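Local coordinates for designed Anbu Protein (Synthetic construct, PDB 5LOY), which probably serves as a self-assembling, proteasome-related N-terminal nucleophile hydrolase, a consensus-designed ancestral beta subunit that packs into a helical assembly, at residues T141-I146 against Y151-L156; R158-D163 against A170-V175; T164-A169 against V195-S200; S179-N184 against M218-W223. One frame throughout, in Å; residues are numbered along the deposited sequence.

Contact 1: residues T141-I146 against Y151-L156; sequences TPFFQI and YGKPIL
Strand residues 143-146 pass alongside helix residues 153-156, with CA of Phe-143 and CA of Leu-156 8.1 Å apart and CA of Gln-145 and CA of Lys-153 equally far. That spacing leaves room for one layer of side chains, and two from the strand, Phe-143 and Gln-145, fill it. The Phe-143 ring takes Leu-156 on one face: CB of Leu-156 sits 3.8 Å from the ring centroid and 20° off the normal, a CH-pi contact displaced toward the rim carrying CZ. CG of Lys-153 comes to the ring edge, near its plane. With its own CG lodged between the backbone N and the carbonyl carbon (chi1 70°), Phe-143 carries its ring against the helix. Gln-145 crosses the Lys-153 side chain at about a right angle, its OE1 lying 3.5 Å from CB of Lys-153. NE2 of Gln-145 packs 3.7 Å from CD1 of Leu-156, but its stronger hydrogen bond goes to the hydroxyl of Tyr-2 on strand 2-8, with a weak one to the carbonyl oxygen of Thr-149, which probably limits rotation of the amide. The lysine uses only its aliphatic stem here; its chain bends at the last torsion, and NZ meets Asp-157 in a salt bridge and the carbonyl oxygen of Ser-183 of the second subunit. Between Phe-143 and Gln-145, Phe-144 points to the other side of the sheet and packs against strands 110-118 and 124-128. A strand with helices on one face and a second sheet on the other belongs to the alpha-beta-beta-alpha sandwich of proteasome subunits.

Contact 2: residues R158-D163 against A170-V175; sequences RVITPD and AKCALV
Cys-172, on the helix containing residues 170-175, projects its thiol toward Val-159 and Ile-160, where one helix layer of the proteasome-type alpha-beta-beta-alpha sandwich turns from helix 153-159 into the loop before helix 166-183. The backbones approach to 7.2 Å between CA of Val-159 and CA of Cys-172, close enough for a single sulfur to bridge them. All the contact across the two segments is apolar. SG of Cys-172 rests 3.8 Å from CB of Val-159, so the valine meets the sulfur with its branch point and, slightly farther off, with CG1. Ile-160 comes in from its far end, its CD1 reaching both CB and SG of the cysteine. Cys-172 holds SG anti to its backbone N (chi1 -171°), which turns the sulfur toward the neighbouring pair Val-159 and Ile-160, both of which it touches from one side. Leu-156 also packs on Cys-172, while Ile-6 and Leu-8 of strand 2-8 touch Ile-160 and tie the loop to the sheet. Polar interactions stay at the margins. The loop is braced by Thr-161, whose backbone N donates to OG1 of Thr-164, and OG1 of Thr-161 receives a weak bond from the backbone N of Asp-163. Charged groups work across the subunit boundary: Arg-158 forms a salt bridge with Asp-178 of the second subunit, and Lys-171 makes a cation-pi contact with Phe-231 of that chain, a residue that also packs on Cys-172. Within the chain, the isoleucine limb of this small cluster is the approach of Ile-160 CD1 to Cys-172 SG at 3.9 Å.

Contact 3: residues T164-A169 against V195-S200; sequences TSLEDA and VYERDS
Leu-166, in the first turn of helix 166-183, reaches the end of strand 191-197, a helix-on-sheet contact within the proteasome-type alpha-beta-beta-alpha sandwich. Its CD1 lies 4.0 Å from CG1 of Val-195, the side chains crossing at a slant, and 3.8 Å from CG of Glu-197, whose stem runs nearly perpendicular to the leucine. Both methyls, CD1 and CD2 of Leu-166, come about equally near the carbonyl oxygen of Tyr-196. The tyrosine side chain itself points away from the helix, and its hydroxyl bonds to OE1 of Gln-117. Around this first shell, Leu-8 and Val-13 from neighbouring strands also touch Leu-166.

Two polar devices fix the ends of the segments. Ser-165 is the helix N-cap: its OG accepts from the backbone N of Asp-168 in a nearly straight bond (168°), while the backbone N of Leu-166 donates to OE1 of Glu-10. On the strand side, residues 197-200 form a type II beta turn. The carbonyl oxygen of Glu-197 accepts twice there, from the backbone N of Ser-200 and from its side chain, with Ser-200 OG in the carbonyl plane on a lone pair, 2.7 Å from Glu-197 O.

Contact 4: residues S179-N184 against M218-W223; sequences STMRSN and MLRKQW
The guanidinium group of Arg-220 has the thioether end of Met-181 over one face, with CE of the methionine 3.7 Å from NH2 and 4.0 Å from CZ of the arginine. CG of Arg-182 approaches the same group obliquely and more distantly, 4.5 Å from NH2 of Arg-220. Methionine and arginine side chains cross at about a right angle, and the CE methyl lies over the guanidinium face while NH2 also passes near CB of Met-181. The bends that allow this lie far out on both chains: Met-181 folds at its third torsion, and Arg-220 turns at chi3 (96°), swinging its guanidinium across to the helix of residues 179-183. No hydrogen bond spans the two segments. The charge is answered by Asp-178, one residue before the first segment, whose OD1 forms salt bridges with NE of both Arg-220 and Arg-182. This shared carboxylate probably offsets the proximity of the two positive groups, where NE of Arg-182 is 4.6 Å from NH2 of Arg-220. Farther into the protein, Trp-223 packs on Val-175 and Leu-219 on Leu-174, making the helix pairing more apolar there. The contact thus forms the polar, surface end of a helix-helix packing, in which the C-terminal helix 214-232 lies against helix 166-183 on the outer side of this chain's proteasome-type sandwich, where it also meets the second subunit.

In the fold
Helix 166-183 runs through contacts 2, 3 and 4, illustrating how one element can meet a helix end with its following loop, a strand and another helix with different chemistry. Contacts 2 and 3 are buried and rely on aliphatic groups, joined in contact 2 by a sulfur; contact 1 is partly buried and mixes an aromatic face with an amide, while contact 4 lies at the surface and sets a thioether on a guanidinium. Contacts 1 and 2 share helix 153-159, have centres about 9 Å apart, and meet where Leu-156 CD2 lies 3.7 Å from Cys-172 SG. Contacts 3 and 4, with centres about 22 Å apart, do not touch. All four adjoin the second subunit.

Contact 1: residues T141-I146 against Y151-L156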
loop_
_atom_site.group_PDB
_atom_site.type_symbol
_atom_site.label_atom_id
_atom_site.label_comp_id
_atom_site.label_asym_id
_atom_site.label_seq_id
_atom_site.Cartn_x
_atom_site.Cartn_y
_atom_site.Cartn_z
ATOM N N THR A 141 -12.253 6.638 13.198
ATOM C CA THR A 141 -10.878 6.440 12.714
ATOM C C THR A 141 -10.029 6.014 13.920
ATOM O O THR A 141 -9.381 6.832 14.562
ATOM C CB THR A 141 -10.309 7.716 12.051
ATOM O OG1 THR A 141 -11.108 8.078 10.920
ATOM C CG2 THR A 141 -8.872 7.490 11.617
ATOM N N PRO A 142 -10.072 4.716 14.246
ATOM C CA PRO A 142 -9.482 4.158 15.461
ATOM C C PRO A 142 -8.009 3.754 15.373
ATOM O O PRO A 142 -7.455 3.304 16.374
ATOM C CB PRO A 142 -10.328 2.908 15.695
ATOM C CG PRO A 142 -10.628 2.437 14.307
ATOM C CD PRO A 142 -10.816 3.690 13.494
ATOM N N PHE A 143 -7.365 3.920 14.231
ATOM C CA PHE A 143 -5.937 3.655 14.179
ATOM C C PHE A 143 -5.171 4.688 13.353
ATOM O O PHE A 143 -5.747 5.365 12.508
ATOM C CB PHE A 143 -5.682 2.231 13.657
ATOM C CG PHE A 143 -6.006 2.038 12.194
ATOM C CD1 PHE A 143 -5.054 2.295 11.218
ATOM C CD2 PHE A 143 -7.267 1.580 11.798
ATOM C CE1 PHE A 143 -5.349 2.134 9.854
ATOM C CE2 PHE A 143 -7.570 1.413 10.460
ATOM C CZ PHE A 143 -6.611 1.696 9.480
ATOM N N PHE A 144 -3.857 4.760 13.599
ATOM C CA PHE A 144 -2.935 5.585 12.826
ATOM C C PHE A 144 -1.716 4.779 12.419
ATOM O O PHE A 144 -1.346 3.807 13.073
ATOM C CB PHE A 144 -2.444 6.772 13.640
ATOM C CG PHE A 144 -3.502 7.807 13.948
ATOM C CD1 PHE A 144 -4.321 8.330 12.954
ATOM C CD2 PHE A 144 -3.602 8.327 15.229
ATOM C CE1 PHE A 144 -5.262 9.299 13.251
ATOM C CE2 PHE A 144 -4.522 9.300 15.525
ATOM C CZ PHE A 144 -5.369 9.779 14.533
ATOM N N GLN A 145 -1.073 5.219 11.344
ATOM C CA GLN A 145 0.130 4.562 10.824
ATOM C C GLN A 145 1.104 5.621 10.387
ATOM O O GLN A 145 0.688 6.649 9.843
ATOM C CB GLN A 145 -0.187 3.763 9.554
ATOM C CG GLN A 145 -1.360 2.788 9.593
ATOM C CD GLN A 145 -1.653 2.265 8.198
ATOM O OE1 GLN A 145 -2.295 2.936 7.397
ATOM N NE2 GLN A 145 -1.154 1.061 7.896
ATOM N N ILE A 146 2.390 5.354 10.552
ATOM C CA ILE A 146 3.434 6.236 10.016
ATOM C C ILE A 146 4.522 5.373 9.380
ATOM O O ILE A 146 4.627 4.177 9.700
ATOM C CB ILE A 146 4.046 7.145 11.097
ATOM C CG1 ILE A 146 4.646 6.338 12.239
ATOM C CG2 ILE A 146 2.995 8.099 11.662
ATOM C CD1 ILE A 146 5.182 7.193 13.369
ATOM N N TYR A 151 0.793 -0.594 2.299
ATOM C CA TYR A 151 0.737 -2.051 2.155
ATOM C C TYR A 151 -0.079 -2.701 3.265
ATOM O O TYR A 151 -0.754 -3.692 3.036
ATOM C CB TYR A 151 2.142 -2.671 2.159
ATOM C CG TYR A 151 3.129 -2.026 1.192
ATOM C CD1 TYR A 151 3.212 -2.426 -0.131
ATOM C CD2 TYR A 151 3.994 -1.023 1.620
ATOM C CE1 TYR A 151 4.128 -1.830 -0.998
ATOM C CE2 TYR A 151 4.909 -0.436 0.762
ATOM C CZ TYR A 151 4.978 -0.836 -0.539
ATOM O OH TYR A 151 5.930 -0.244 -1.362
ATOM N N GLY A 152 -0.012 -2.118 4.458
ATOM C CA GLY A 152 -0.598 -2.702 5.649
ATOM C C GLY A 152 -1.930 -2.125 6.049
ATOM O O GLY A 152 -2.577 -2.649 6.970
ATOM N N LYS A 153 -2.376 -1.080 5.348
ATOM C CA LYS A 153 -3.640 -0.447 5.681
ATOM C C LYS A 153 -4.889 -1.324 5.416
ATOM O O LYS A 153 -5.820 -1.303 6.212
ATOM C CB LYS A 153 -3.781 0.886 4.962
ATOM C CG LYS A 153 -4.971 1.731 5.409
ATOM C CD LYS A 153 -4.960 3.072 4.670
ATOM C CE LYS A 153 -5.901 4.136 5.268
ATOM N NZ LYS A 153 -7.288 4.024 4.743
ATOM N N PRO A 154 -4.936 -2.054 4.291
ATOM C CA PRO A 154 -6.176 -2.767 3.968
ATOM C C PRO A 154 -6.661 -3.744 5.027
ATOM O O PRO A 154 -7.831 -3.766 5.350
ATOM C CB PRO A 154 -5.826 -3.494 2.686
ATOM C CG PRO A 154 -4.852 -2.570 2.026
ATOM C CD PRO A 154 -3.996 -2.075 3.156
ATOM N N ILE A 155 -5.758 -4.509 5.617
ATOM C CA ILE A 155 -6.168 -5.458 6.641
ATOM C C ILE A 155 -6.678 -4.749 7.896
ATOM O O ILE A 155 -7.624 -5.211 8.526
ATOM C CB ILE A 155 -5.051 -6.494 6.954
ATOM C CG1 ILE A 155 -5.602 -7.616 7.838
ATOM C CG2 ILE A 155 -3.847 -5.862 7.621
ATOM C CD1 ILE A 155 -6.671 -8.430 7.146
ATOM N N LEU A 156 -6.040 -3.646 8.268
ATOM C CA LEU A 156 -6.496 -2.841 9.411
ATOM C C LEU A 156 -7.870 -2.253 9.127
ATOM O O LEU A 156 -8.725 -2.243 10.002
ATOM C CB LEU A 156 -5.499 -1.716 9.731
ATOM C CG LEU A 156 -4.156 -2.233 10.242
ATOM C CD1 LEU A 156 -3.022 -1.232 10.081
ATOM C CD2 LEU A 156 -4.268 -2.645 11.690
#

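Contact 2: residues R158-D163 against A170-V175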
loop_
_atom_site.group_PDB
_atom_site.type_symbol
_atom_site.label_atom_id
_atom_site.label_comp_id
_atom_site.label_asym_id
_atom_site.label_seq_id
_atom_site.Cartn_x
_atom_site.Cartn_y
_atom_site.Cartn_z
ATOM N N ARG A 158 -10.160 -3.609 7.263
ATOM C CA ARG A 158 -11.132 -4.699 7.236
ATOM C C ARG A 158 -11.527 -5.145 8.622
ATOM O O ARG A 158 -12.672 -5.479 8.836
ATOM C CB ARG A 158 -10.597 -5.924 6.480
ATOM C CG ARG A 158 -10.584 -5.786 4.959
ATOM C CD ARG A 158 -9.941 -7.011 4.294
ATOM N NE ARG A 158 -9.672 -6.830 2.872
ATOM C CZ ARG A 158 -10.565 -7.003 1.900
ATOM N NH1 ARG A 158 -11.824 -7.365 2.182
ATOM N NH2 ARG A 158 -10.187 -6.819 0.632
ATOM N N VAL A 159 -10.588 -5.142 9.553
ATOM C CA VAL A 159 -10.785 -5.792 10.850
ATOM C C VAL A 159 -11.078 -4.841 12.028
ATOM O O VAL A 159 -11.965 -5.119 12.836
ATOM C CB VAL A 159 -9.557 -6.668 11.180
ATOM C CG1 VAL A 159 -9.670 -7.271 12.559
ATOM C CG2 VAL A 159 -9.424 -7.773 10.156
ATOM N N ILE A 160 -10.357 -3.735 12.142
ATOM C CA ILE A 160 -10.389 -2.949 13.371
ATOM C C ILE A 160 -11.674 -2.150 13.546
ATOM O O ILE A 160 -12.041 -1.373 12.686
ATOM C CB ILE A 160 -9.224 -1.958 13.468
ATOM C CG1 ILE A 160 -7.857 -2.676 13.343
ATOM C CG2 ILE A 160 -9.297 -1.194 14.781
ATOM C CD1 ILE A 160 -7.560 -3.735 14.386
ATOM N N THR A 161 -12.352 -2.371 14.671
ATOM C CA THR A 161 -13.439 -1.524 15.128
ATOM C C THR A 161 -13.207 -1.282 16.608
ATOM O O THR A 161 -12.398 -1.975 17.232
ATOM C CB THR A 161 -14.840 -2.188 14.967
ATOM O OG1 THR A 161 -15.049 -3.172 15.994
ATOM C CG2 THR A 161 -15.022 -2.811 13.583
ATOM N N PRO A 162 -13.915 -0.300 17.185
ATOM C CA PRO A 162 -13.816 -0.059 18.624
ATOM C C PRO A 162 -14.110 -1.309 19.450
ATOM O O PRO A 162 -13.632 -1.441 20.570
ATOM C CB PRO A 162 -14.911 0.975 18.870
ATOM C CG PRO A 162 -15.107 1.668 17.558
ATOM C CD PRO A 162 -14.760 0.693 16.488
ATOM N N ASP A 163 -14.915 -2.214 18.907
ATOM C CA ASP A 163 -15.300 -3.413 19.638
ATOM C C ASP A 163 -14.273 -4.557 19.545
ATOM O O ASP A 163 -14.391 -5.544 20.223
ATOM C CB ASP A 163 -16.664 -3.893 19.135
ATOM C CG ASP A 163 -17.477 -4.569 20.225
ATOM O OD1 ASP A 163 -17.512 -4.060 21.374
ATOM O OD2 ASP A 163 -18.093 -5.620 19.940
ATOM N N ALA A 170 -3.886 -7.044 18.139
ATOM C CA ALA A 170 -2.476 -7.420 18.037
ATOM C C ALA A 170 -2.203 -8.361 16.858
ATOM O O ALA A 170 -1.227 -8.150 16.100
ATOM C CB ALA A 170 -1.981 -8.020 19.321
ATOM N N LYS A 171 -3.049 -9.379 16.671
ATOM C CA LYS A 171 -2.934 -10.234 15.463
ATOM C C LYS A 171 -2.969 -9.411 14.192
ATOM O O LYS A 171 -2.177 -9.605 13.277
ATOM C CB LYS A 171 -4.087 -11.194 15.360
ATOM C CG LYS A 171 -3.860 -12.580 15.870
ATOM C CD LYS A 171 -4.939 -13.465 15.271
ATOM C CE LYS A 171 -6.072 -13.750 16.228
ATOM N NZ LYS A 171 -7.162 -14.501 15.527
ATOM N N CYS A 172 -3.932 -8.504 14.127
ATOM C CA CYS A 172 -4.125 -7.697 12.950
ATOM C C CYS A 172 -2.915 -6.817 12.685
ATOM O O CYS A 172 -2.436 -6.729 11.567
ATOM C CB CYS A 172 -5.359 -6.856 13.134
ATOM S SG CYS A 172 -5.863 -6.005 11.646
ATOM N N ALA A 173 -2.361 -6.207 13.722
ATOM C CA ALA A 173 -1.094 -5.473 13.552
ATOM C C ALA A 173 0.023 -6.361 12.994
ATOM O O ALA A 173 0.725 -5.968 12.078
ATOM C CB ALA A 173 -0.641 -4.860 14.869
ATOM N N LEU A 174 0.172 -7.565 13.527
ATOM C CA LEU A 174 1.258 -8.434 13.088
ATOM C C LEU A 174 1.124 -8.875 11.620
ATOM O O LEU A 174 2.099 -8.897 10.858
ATOM C CB LEU A 174 1.386 -9.634 14.019
ATOM C CG LEU A 174 1.881 -9.241 15.416
ATOM C CD1 LEU A 174 1.931 -10.446 16.329
ATOM C CD2 LEU A 174 3.272 -8.613 15.364
ATOM N N VAL A 175 -0.097 -9.187 11.228
ATOM C CA VAL A 175 -0.392 -9.560 9.861
ATOM C C VAL A 175 -0.138 -8.371 8.922
ATOM O O VAL A 175 0.427 -8.525 7.827
ATOM C CB VAL A 175 -1.864 -10.062 9.786
ATOM C CG1 VAL A 175 -2.384 -10.052 8.373
ATOM C CG2 VAL A 175 -1.944 -11.453 10.389
#

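Contact 3: residues T164-A169 against V195-S200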
loop_
_atom_site.group_PDB
_atom_site.type_symbol
_atom_site.label_atom_id
_atom_site.label_comp_id
_atom_site.label_asym_id
_atom_site.label_seq_id
_atom_site.Cartn_x
_atom_site.Cartn_y
_atom_site.Cartn_z
ATOM N N THR A 164 -13.266 -4.419 18.700
ATOM C CA THR A 164 -12.274 -5.468 18.514
ATOM C C THR A 164 -11.512 -5.738 19.810
ATOM O O THR A 164 -11.209 -4.808 20.558
ATOM C CB THR A 164 -11.277 -5.077 17.412
ATOM O OG1 THR A 164 -11.984 -4.845 16.181
ATOM C CG2 THR A 164 -10.241 -6.162 17.200
ATOM N N SER A 165 -11.195 -7.000 20.071
ATOM C CA SER A 165 -10.487 -7.375 21.320
ATOM C C SER A 165 -9.002 -7.047 21.206
ATOM O O SER A 165 -8.485 -6.917 20.100
ATOM C CB SER A 165 -10.642 -8.865 21.615
ATOM O OG SER A 165 -9.873 -9.634 20.689
ATOM N N LEU A 166 -8.324 -6.905 22.339
ATOM C CA LEU A 166 -6.884 -6.630 22.319
ATOM C C LEU A 166 -6.124 -7.719 21.596
ATOM O O LEU A 166 -5.223 -7.421 20.817
ATOM C CB LEU A 166 -6.330 -6.496 23.729
ATOM C CG LEU A 166 -6.787 -5.264 24.512
ATOM C CD1 LEU A 166 -6.217 -5.320 25.909
ATOM C CD2 LEU A 166 -6.365 -3.974 23.807
ATOM N N GLU A 167 -6.514 -8.972 21.821
ATOM C CA GLU A 167 -5.870 -10.103 21.158
ATOM C C GLU A 167 -5.972 -9.975 19.625
ATOM O O GLU A 167 -4.965 -10.064 18.923
ATOM C CB GLU A 167 -6.467 -11.450 21.604
ATOM C CG GLU A 167 -6.502 -11.680 23.117
ATOM C CD GLU A 167 -7.801 -11.177 23.780
ATOM O OE1 GLU A 167 -8.814 -11.925 23.770
ATOM O OE2 GLU A 167 -7.824 -10.030 24.298
ATOM N N ASP A 168 -7.173 -9.733 19.114
ATOM C CA ASP A 168 -7.346 -9.622 17.665
ATOM C C ASP A 168 -6.635 -8.417 17.073
ATOM O O ASP A 168 -6.129 -8.488 15.956
ATOM C CB ASP A 168 -8.835 -9.583 17.272
ATOM C CG ASP A 168 -9.516 -10.932 17.399
ATOM O OD1 ASP A 168 -8.807 -11.961 17.504
ATOM O OD2 ASP A 168 -10.767 -10.969 17.399
ATOM N N ALA A 169 -6.624 -7.299 17.790
ATOM C CA ALA A 169 -5.950 -6.092 17.287
ATOM C C ALA A 169 -4.458 -6.320 17.179
ATOM O O ALA A 169 -3.841 -5.868 16.205
ATOM C CB ALA A 169 -6.228 -4.901 18.175
ATOM N N VAL A 195 0.937 -4.019 24.303
ATOM C CA VAL A 195 -0.511 -4.137 24.459
ATOM C C VAL A 195 -0.899 -3.622 25.829
ATOM O O VAL A 195 -0.413 -4.122 26.834
ATOM C CB VAL A 195 -0.982 -5.609 24.337
ATOM C CG1 VAL A 195 -2.478 -5.726 24.650
ATOM C CG2 VAL A 195 -0.702 -6.141 22.949
ATOM N N TYR A 196 -1.772 -2.609 25.859
ATOM C CA TYR A 196 -2.109 -1.868 27.094
ATOM C C TYR A 196 -3.578 -2.063 27.428
ATOM O O TYR A 196 -4.433 -1.762 26.595
ATOM C CB TYR A 196 -1.798 -0.349 26.926
ATOM C CG TYR A 196 -2.300 0.470 28.099
ATOM C CD1 TYR A 196 -1.595 0.494 29.300
ATOM C CD2 TYR A 196 -3.496 1.149 28.040
ATOM C CE1 TYR A 196 -2.064 1.191 30.384
ATOM C CE2 TYR A 196 -3.985 1.850 29.134
ATOM C CZ TYR A 196 -3.268 1.863 30.304
ATOM O OH TYR A 196 -3.729 2.544 31.415
ATOM N N GLU A 197 -3.876 -2.547 28.632
ATOM C CA GLU A 197 -5.261 -2.702 29.083
ATOM C C GLU A 197 -5.836 -1.434 29.729
ATOM O O GLU A 197 -5.256 -0.878 30.662
ATOM C CB GLU A 197 -5.381 -3.819 30.124
ATOM C CG GLU A 197 -5.280 -5.248 29.600
ATOM C CD GLU A 197 -5.462 -6.300 30.709
ATOM O OE1 GLU A 197 -5.854 -5.964 31.857
ATOM O OE2 GLU A 197 -5.190 -7.484 30.435
ATOM N N ARG A 198 -7.000 -1.018 29.251
ATOM C CA ARG A 198 -7.710 0.128 29.798
ATOM C C ARG A 198 -7.751 0.125 31.333
ATOM O O ARG A 198 -8.110 -0.871 31.939
ATOM C CB ARG A 198 -9.146 0.144 29.250
ATOM C CG ARG A 198 -9.930 1.418 29.537
ATOM C CD ARG A 198 -11.426 1.188 29.413
ATOM N NE ARG A 198 -12.018 2.101 28.437
ATOM C CZ ARG A 198 -12.374 3.371 28.667
ATOM N NH1 ARG A 198 -12.905 4.080 27.671
ATOM N NH2 ARG A 198 -12.206 3.956 29.866
ATOM N N ASP A 199 -7.391 1.259 31.926
ATOM C CA ASP A 199 -7.382 1.464 33.384
ATOM C C ASP A 199 -6.361 0.659 34.186
ATOM O O ASP A 199 -6.405 0.700 35.399
ATOM C CB ASP A 199 -8.770 1.235 34.029
ATOM C CG ASP A 199 -9.877 2.101 33.423
ATOM O OD1 ASP A 199 -9.629 3.037 32.627
ATOM O OD2 ASP A 199 -11.040 1.827 33.778
ATOM N N SER A 200 -5.438 -0.054 33.546
ATOM C CA SER A 200 -4.375 -0.735 34.300
ATOM C C SER A 200 -3.345 0.268 34.829
ATOM O O SER A 200 -2.851 0.102 35.919
ATOM C CB SER A 200 -3.689 -1.798 33.435
ATOM O OG SER A 200 -3.140 -1.221 32.255
#

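Contact 4: residues S179-N184 against M218-W223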
loop_
_atom_site.group_PDB
_atom_site.type_symbol
_atom_site.label_atom_id
_atom_site.label_comp_id
_atom_site.label_asym_id
_atom_site.label_seq_id
_atom_site.Cartn_x
_atom_site.Cartn_y
_atom_site.Cartn_z
ATOM N N SER A 179 2.583 -8.495 5.679
ATOM C CA SER A 179 2.310 -8.073 4.298
ATOM C C SER A 179 3.246 -6.958 3.853
ATOM O O SER A 179 3.727 -6.943 2.709
ATOM C CB SER A 179 0.856 -7.616 4.163
ATOM O OG SER A 179 -0.009 -8.724 4.285
ATOM N N THR A 180 3.508 -6.029 4.756
ATOM C CA THR A 180 4.420 -4.923 4.476
ATOM C C THR A 180 5.847 -5.421 4.251
ATOM O O THR A 180 6.473 -5.053 3.264
ATOM C CB THR A 180 4.400 -3.901 5.624
ATOM O OG1 THR A 180 3.066 -3.400 5.815
ATOM C CG2 THR A 180 5.332 -2.771 5.324
ATOM N N MET A 181 6.330 -6.315 5.114
ATOM C CA MET A 181 7.679 -6.851 4.965
ATOM C C MET A 181 7.880 -7.677 3.712
ATOM O O MET A 181 8.939 -7.591 3.064
ATOM C CB MET A 181 8.095 -7.624 6.203
ATOM C CG MET A 181 8.396 -6.655 7.352
ATOM S SD MET A 181 8.829 -7.344 8.948
ATOM C CE MET A 181 7.681 -8.716 9.026
ATOM N N ARG A 182 6.861 -8.418 3.316
ATOM C CA ARG A 182 6.921 -9.156 2.061
ATOM C C ARG A 182 7.019 -8.269 0.835
ATOM O O ARG A 182 7.573 -8.673 -0.165
ATOM C CB ARG A 182 5.676 -10.016 1.879
ATOM C CG ARG A 182 5.706 -11.265 2.705
ATOM C CD ARG A 182 4.338 -11.908 2.719
ATOM N NE ARG A 182 4.371 -13.055 3.623
ATOM C CZ ARG A 182 4.623 -14.318 3.265
ATOM N NH1 ARG A 182 4.808 -14.635 1.984
ATOM N NH2 ARG A 182 4.653 -15.265 4.199
ATOM N N SER A 183 6.439 -7.077 0.893
ATOM C CA SER A 183 6.257 -6.276 -0.296
ATOM C C SER A 183 7.158 -5.056 -0.358
ATOM O O SER A 183 7.245 -4.455 -1.408
ATOM C CB SER A 183 4.784 -5.876 -0.406
ATOM O OG SER A 183 3.999 -7.021 -0.729
ATOM N N ASN A 184 7.848 -4.722 0.725
ATOM C CA ASN A 184 8.690 -3.542 0.753
ATOM C C ASN A 184 9.905 -3.733 1.640
ATOM O O ASN A 184 9.777 -4.009 2.835
ATOM C CB ASN A 184 7.874 -2.353 1.269
ATOM C CG ASN A 184 8.665 -1.048 1.283
ATOM O OD1 ASN A 184 9.527 -0.854 2.124
ATOM N ND2 ASN A 184 8.383 -0.166 0.333
ATOM N N MET A 218 4.647 -19.072 13.255
ATOM C CA MET A 218 3.405 -19.808 13.149
ATOM C C MET A 218 2.329 -18.950 12.514
ATOM O O MET A 218 1.575 -19.415 11.681
ATOM C CB MET A 218 2.911 -20.286 14.506
ATOM C CG MET A 218 2.241 -21.650 14.467
ATOM S SD MET A 218 1.775 -22.370 16.079
ATOM C CE MET A 218 1.411 -20.999 17.201
ATOM N N LEU A 219 2.245 -17.701 12.932
ATOM C CA LEU A 219 1.204 -16.821 12.456
ATOM C C LEU A 219 1.351 -16.618 10.955
ATOM O O LEU A 219 0.382 -16.748 10.201
ATOM C CB LEU A 219 1.272 -15.486 13.187
ATOM C CG LEU A 219 0.141 -14.484 13.024
ATOM C CD1 LEU A 219 -1.116 -15.065 13.649
ATOM C CD2 LEU A 219 0.466 -13.160 13.702
ATOM N N ARG A 220 2.557 -16.305 10.503
ATOM C CA ARG A 220 2.772 -16.032 9.093
ATOM C C ARG A 220 2.415 -17.245 8.236
ATOM O O ARG A 220 1.810 -17.127 7.184
ATOM C CB ARG A 220 4.214 -15.622 8.853
ATOM C CG ARG A 220 4.565 -14.305 9.519
ATOM C CD ARG A 220 6.033 -13.985 9.368
ATOM N NE ARG A 220 6.192 -13.099 8.228
ATOM C CZ ARG A 220 7.335 -12.503 7.897
ATOM N NH1 ARG A 220 8.431 -12.730 8.628
ATOM N NH2 ARG A 220 7.380 -11.675 6.830
ATOM N N LYS A 221 2.799 -18.414 8.706
ATOM C CA LYS A 221 2.617 -19.623 7.963
ATOM C C LYS A 221 1.141 -19.988 7.881
ATOM O O LYS A 221 0.684 -20.430 6.849
ATOM C CB LYS A 221 3.441 -20.724 8.616
ATOM C CG LYS A 221 3.210 -22.135 8.115
ATOM C CD LYS A 221 4.068 -23.079 8.950
ATOM C CE LYS A 221 3.377 -24.395 9.266
ATOM N NZ LYS A 221 3.472 -25.291 8.088
ATOM N N GLN A 222 0.393 -19.812 8.962
ATOM C CA GLN A 222 -1.024 -20.138 8.939
ATOM C C GLN A 222 -1.828 -19.092 8.177
ATOM O O GLN A 222 -2.834 -19.437 7.559
ATOM C CB GLN A 222 -1.579 -20.282 10.337
ATOM C CG GLN A 222 -1.054 -21.536 11.036
ATOM C CD GLN A 222 -1.755 -21.819 12.359
ATOM O OE1 GLN A 222 -2.861 -21.354 12.561
ATOM N NE2 GLN A 222 -1.126 -22.565 13.252
ATOM N N TRP A 223 -1.411 -17.829 8.228
ATOM C CA TRP A 223 -2.088 -16.774 7.462
ATOM C C TRP A 223 -1.910 -17.031 5.983
ATOM O O TRP A 223 -2.860 -17.025 5.215
ATOM C CB TRP A 223 -1.523 -15.409 7.823
ATOM C CG TRP A 223 -2.148 -14.234 7.164
ATOM C CD1 TRP A 223 -1.496 -13.251 6.503
ATOM C CD2 TRP A 223 -3.544 -13.855 7.161
ATOM N NE1 TRP A 223 -2.385 -12.291 6.053
ATOM C CE2 TRP A 223 -3.649 -12.637 6.451
ATOM C CE3 TRP A 223 -4.699 -14.433 7.659
ATOM C CZ2 TRP A 223 -4.860 -11.987 6.254
ATOM C CZ3 TRP A 223 -5.888 -13.799 7.466
ATOM C CH2 TRP A 223 -5.969 -12.589 6.772
#